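Local coordinates for protein yersinopine synthase (Yersinia pestis, PDB 6C4M) that catalyses the NADPH-dependent reductive condensation of pyruvate with an amino-acid-derived intermediate, the last step in making the metallophore yersinopine, at residues H408-L420 and D457-R471. Residues are numbered along the deposited sequence; the frame is centred on the assembly and turned at random.
Sequences HKLRTLLLLAGAL and DDCDRQAAIIEQQWR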
# COMPACT_ATOMS: atom_id res chain seq x y z
N HIS A 408 22.18 -0.43 -19.22
CA HIS A 408 23.62 -0.50 -19.43
C HIS A 408 24.34 -1.02 -18.19
O HIS A 408 25.15 -1.95 -18.26
CB HIS A 408 24.15 0.88 -19.80
CG HIS A 408 23.73 1.36 -21.15
ND1 HIS A 408 23.73 2.70 -21.48
CD2 HIS A 408 23.31 0.70 -22.26
CE1 HIS A 408 23.33 2.84 -22.73
NE2 HIS A 408 23.05 1.65 -23.22
N LYS A 409 24.01 -0.47 -17.02
CA LYS A 409 24.74 -0.89 -15.82
C LYS A 409 24.53 -2.36 -15.52
O LYS A 409 25.47 -3.08 -15.15
CB LYS A 409 24.32 -0.05 -14.63
CG LYS A 409 24.83 1.40 -14.67
CD LYS A 409 24.12 2.19 -13.56
CE LYS A 409 24.31 3.68 -13.69
NZ LYS A 409 23.61 4.41 -12.58
N LEU A 410 23.29 -2.85 -15.70
CA LEU A 410 23.01 -4.23 -15.37
C LEU A 410 23.53 -5.16 -16.45
O LEU A 410 24.03 -6.25 -16.13
CB LEU A 410 21.49 -4.40 -15.16
CG LEU A 410 20.99 -5.81 -14.87
CD1 LEU A 410 21.67 -6.30 -13.61
CD2 LEU A 410 19.48 -5.78 -14.70
N ARG A 411 23.46 -4.77 -17.72
CA ARG A 411 24.02 -5.63 -18.76
C ARG A 411 25.51 -5.83 -18.57
O ARG A 411 26.02 -6.95 -18.72
CB ARG A 411 23.76 -5.05 -20.15
CG ARG A 411 24.40 -5.88 -21.29
CD ARG A 411 23.94 -5.43 -22.66
NE ARG A 411 22.48 -5.39 -22.72
CZ ARG A 411 21.77 -5.20 -23.81
NH1 ARG A 411 22.40 -5.06 -24.97
NH2 ARG A 411 20.43 -5.18 -23.75
N THR A 412 26.24 -4.76 -18.25
CA THR A 412 27.67 -4.91 -18.00
C THR A 412 27.92 -5.96 -16.93
O THR A 412 28.75 -6.87 -17.10
CB THR A 412 28.31 -3.56 -17.62
OG1 THR A 412 28.26 -2.66 -18.74
CG2 THR A 412 29.78 -3.76 -17.21
N LEU A 413 27.17 -5.89 -15.82
CA LEU A 413 27.36 -6.85 -14.73
C LEU A 413 26.91 -8.26 -15.11
O LEU A 413 27.54 -9.24 -14.69
CB LEU A 413 26.63 -6.37 -13.49
CG LEU A 413 27.17 -5.07 -12.92
CD1 LEU A 413 26.24 -4.42 -11.89
CD2 LEU A 413 28.48 -5.36 -12.29
N LEU A 414 25.84 -8.38 -15.89
CA LEU A 414 25.41 -9.70 -16.35
C LEU A 414 26.46 -10.34 -17.23
O LEU A 414 26.70 -11.55 -17.14
CB LEU A 414 24.09 -9.60 -17.12
CG LEU A 414 23.42 -10.93 -17.48
CD1 LEU A 414 22.98 -11.68 -16.23
CD2 LEU A 414 22.20 -10.71 -18.35
N LEU A 415 27.08 -9.55 -18.12
CA LEU A 415 28.15 -10.09 -18.95
C LEU A 415 29.35 -10.49 -18.10
O LEU A 415 29.94 -11.56 -18.33
CB LEU A 415 28.57 -9.09 -20.02
CG LEU A 415 27.46 -8.86 -21.06
CD1 LEU A 415 27.76 -7.67 -21.95
CD2 LEU A 415 27.31 -10.11 -21.90
N LEU A 416 29.67 -9.68 -17.09
CA LEU A 416 30.75 -10.04 -16.17
C LEU A 416 30.45 -11.34 -15.45
O LEU A 416 31.32 -12.21 -15.32
CB LEU A 416 30.96 -8.92 -15.15
CG LEU A 416 32.04 -9.17 -14.09
CD1 LEU A 416 33.43 -9.37 -14.75
CD2 LEU A 416 32.06 -8.04 -13.06
N ALA A 417 29.21 -11.49 -14.97
CA ALA A 417 28.86 -12.69 -14.24
C ALA A 417 29.00 -13.92 -15.12
O ALA A 417 29.56 -14.94 -14.69
CB ALA A 417 27.42 -12.58 -13.69
N GLY A 418 28.53 -13.84 -16.35
CA GLY A 418 28.69 -14.97 -17.25
C GLY A 418 30.15 -15.33 -17.47
O GLY A 418 30.52 -16.51 -17.51
N ALA A 419 31.03 -14.32 -17.59
CA ALA A 419 32.45 -14.61 -17.73
C ALA A 419 33.00 -15.32 -16.50
O ALA A 419 33.96 -16.09 -16.60
CB ALA A 419 33.23 -13.33 -17.99
N LEU A 420 32.42 -15.06 -15.32
CA LEU A 420 32.89 -15.67 -14.09
C LEU A 420 32.11 -16.91 -13.70
O LEU A 420 32.34 -17.44 -12.61
CB LEU A 420 32.83 -14.64 -12.96
CG LEU A 420 33.72 -13.42 -13.18
CD1 LEU A 420 33.54 -12.37 -12.10
CD2 LEU A 420 35.14 -13.86 -13.23
N ASP A 457 25.60 -0.83 -27.65
CA ASP A 457 26.26 -0.26 -26.49
C ASP A 457 27.64 -0.88 -26.41
O ASP A 457 27.95 -1.83 -27.13
CB ASP A 457 25.45 -0.56 -25.22
CG ASP A 457 25.29 -2.05 -24.98
OD1 ASP A 457 26.29 -2.78 -24.88
OD2 ASP A 457 24.13 -2.50 -24.88
N ASP A 458 28.44 -0.38 -25.48
CA ASP A 458 29.78 -0.93 -25.25
C ASP A 458 29.88 -1.59 -23.88
O ASP A 458 30.92 -1.51 -23.21
CB ASP A 458 30.89 0.13 -25.42
CG ASP A 458 30.53 1.49 -24.86
OD1 ASP A 458 30.05 1.58 -23.71
OD2 ASP A 458 30.81 2.49 -25.58
N CYS A 459 28.81 -2.28 -23.47
CA CYS A 459 28.83 -3.05 -22.23
C CYS A 459 29.76 -4.24 -22.33
O CYS A 459 30.39 -4.63 -21.33
CB CYS A 459 27.41 -3.53 -21.85
SG CYS A 459 26.26 -2.17 -21.62
N ASP A 460 29.88 -4.84 -23.51
CA ASP A 460 30.76 -5.99 -23.68
C ASP A 460 32.22 -5.63 -23.39
O ASP A 460 32.90 -6.31 -22.62
CB ASP A 460 30.61 -6.59 -25.10
CG ASP A 460 30.64 -5.54 -26.22
OD1 ASP A 460 31.02 -4.37 -25.98
OD2 ASP A 460 30.30 -5.88 -27.38
N ARG A 461 32.69 -4.53 -23.96
CA ARG A 461 34.08 -4.16 -23.73
C ARG A 461 34.31 -3.83 -22.26
O ARG A 461 35.34 -4.18 -21.67
CB ARG A 461 34.46 -2.99 -24.64
CG ARG A 461 35.89 -2.50 -24.51
CD ARG A 461 36.94 -3.52 -25.00
NE ARG A 461 38.28 -3.11 -24.57
CZ ARG A 461 39.29 -3.94 -24.30
NH1 ARG A 461 39.12 -5.25 -24.43
NH2 ARG A 461 40.46 -3.44 -23.91
N GLN A 462 33.33 -3.20 -21.62
CA GLN A 462 33.48 -2.83 -20.21
C GLN A 462 33.58 -4.06 -19.32
O GLN A 462 34.45 -4.15 -18.44
CB GLN A 462 32.30 -1.96 -19.79
CG GLN A 462 32.36 -0.59 -20.41
CD GLN A 462 31.31 0.36 -19.89
OE1 GLN A 462 31.24 0.65 -18.70
NE2 GLN A 462 30.49 0.86 -20.80
N ALA A 463 32.68 -5.03 -19.52
CA ALA A 463 32.72 -6.25 -18.72
C ALA A 463 34.07 -6.94 -18.88
O ALA A 463 34.64 -7.44 -17.90
CB ALA A 463 31.59 -7.21 -19.12
N ALA A 464 34.60 -6.95 -20.10
CA ALA A 464 35.92 -7.53 -20.33
C ALA A 464 37.00 -6.77 -19.57
O ALA A 464 37.89 -7.37 -18.94
CB ALA A 464 36.23 -7.56 -21.83
N ILE A 465 36.95 -5.44 -19.61
CA ILE A 465 37.96 -4.65 -18.92
C ILE A 465 37.88 -4.90 -17.42
O ILE A 465 38.89 -5.15 -16.75
CB ILE A 465 37.80 -3.16 -19.27
CG1 ILE A 465 38.18 -2.93 -20.73
CG2 ILE A 465 38.63 -2.30 -18.37
CD1 ILE A 465 37.68 -1.60 -21.25
N ILE A 466 36.67 -4.87 -16.87
CA ILE A 466 36.51 -5.09 -15.44
C ILE A 466 37.04 -6.48 -15.06
O ILE A 466 37.75 -6.64 -14.06
CB ILE A 466 35.03 -4.90 -15.04
CG1 ILE A 466 34.63 -3.43 -15.18
CG2 ILE A 466 34.75 -5.30 -13.63
CD1 ILE A 466 33.10 -3.22 -15.29
N GLU A 467 36.70 -7.50 -15.86
CA GLU A 467 37.17 -8.85 -15.57
C GLU A 467 38.69 -8.91 -15.57
O GLU A 467 39.30 -9.55 -14.71
CB GLU A 467 36.61 -9.85 -16.59
CG GLU A 467 37.18 -11.27 -16.37
CD GLU A 467 36.80 -12.25 -17.45
OE1 GLU A 467 36.19 -11.83 -18.46
OE2 GLU A 467 37.12 -13.45 -17.30
N GLN A 468 39.31 -8.27 -16.57
CA GLN A 468 40.77 -8.26 -16.69
C GLN A 468 41.40 -7.62 -15.46
O GLN A 468 42.33 -8.16 -14.86
CB GLN A 468 41.19 -7.52 -17.97
CG GLN A 468 42.68 -7.62 -18.32
CD GLN A 468 43.16 -6.49 -19.26
OE1 GLN A 468 42.36 -5.81 -19.90
NE2 GLN A 468 44.47 -6.30 -19.32
N GLN A 469 40.87 -6.47 -15.04
CA GLN A 469 41.45 -5.79 -13.88
C GLN A 469 41.31 -6.64 -12.63
O GLN A 469 42.26 -6.77 -11.85
CB GLN A 469 40.79 -4.43 -13.69
CG GLN A 469 41.42 -3.63 -12.56
CD GLN A 469 42.87 -3.31 -12.84
OE1 GLN A 469 43.27 -3.14 -14.00
NE2 GLN A 469 43.68 -3.24 -11.77
N TRP A 470 40.12 -7.22 -12.40
CA TRP A 470 39.87 -8.00 -11.20
C TRP A 470 40.76 -9.23 -11.12
O TRP A 470 41.29 -9.56 -10.05
CB TRP A 470 38.39 -8.41 -11.15
CG TRP A 470 38.07 -9.26 -9.99
CD1 TRP A 470 37.78 -8.84 -8.73
CD2 TRP A 470 38.00 -10.69 -9.96
NE1 TRP A 470 37.55 -9.91 -7.92
CE2 TRP A 470 37.68 -11.06 -8.65
CE3 TRP A 470 38.17 -11.69 -10.93
CZ2 TRP A 470 37.50 -12.39 -8.27
CZ3 TRP A 470 38.02 -13.01 -10.55
CH2 TRP A 470 37.68 -13.35 -9.23
N ARG A 471 40.91 -9.95 -12.24
CA ARG A 471 41.76 -11.14 -12.25
C ARG A 471 43.22 -10.81 -12.00
O ARG A 471 43.97 -11.66 -11.50
CB ARG A 471 41.62 -11.88 -13.59
CG ARG A 471 40.27 -12.54 -13.79
CD ARG A 471 40.38 -13.56 -14.93
NE ARG A 471 39.07 -14.02 -15.41
CZ ARG A 471 38.42 -15.08 -14.94
NH1 ARG A 471 38.94 -15.83 -13.97
NH2 ARG A 471 37.25 -15.40 -15.45
O HOH W 1 27.98 -0.04 -18.51
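E467 OE2 is gripped by two nitrogens while its partner oxygen, OE1, meets the other helix, 3.4 Å from A419 CB. Within helix 459-471, R471 holds E467 OE2 side-on through NE and NH2 in a salt bridge, NH2 at 2.7 Å, and L420 CD2 lies over a face of that guanidinium. L416 reaches I466 with CD2 and E467 with CD1. Further back the packing is knobs-into-holes, the helix axes approaching to 8.3 Å and crossing at -51°. The T412 side chain is a knob among C459, Q462, A463 and I466: at chi1 -67° its CG2 stands anti to the backbone N and rests against Q462 and I466, while OG1 meets C459 CB at 3.3 Å. T412 OG1 also lies 2.6 Å from water 1, which gives a weak bond to Q462 OE1. C459 returns the packing, lodged among H408, R411, T412 and L415. One turn on, A463 has no more than a methyl to offer; its CB nestles 3.5 Å from T412 O and also touches L415 CB. Ahead of the second helix, R411 NH1 makes a salt bridge to D457 OD2 at 3.1 Å, the guanidinium and carboxylate planes 73° apart. D457 OD1 accepts from C459 N in an Asx turn, which helps fix the carboxylate, while R411 NH2 bonds to Q435. At the end with H408, whose ND1 hydrogen-bonds D115, the H408 side chain lies about 7 Å from the bound NADP. The contact thus joins helix 401-419, packed against helix 294-313, to the C-terminal helix 459-471, which helices 117-121 and 144-154 flank.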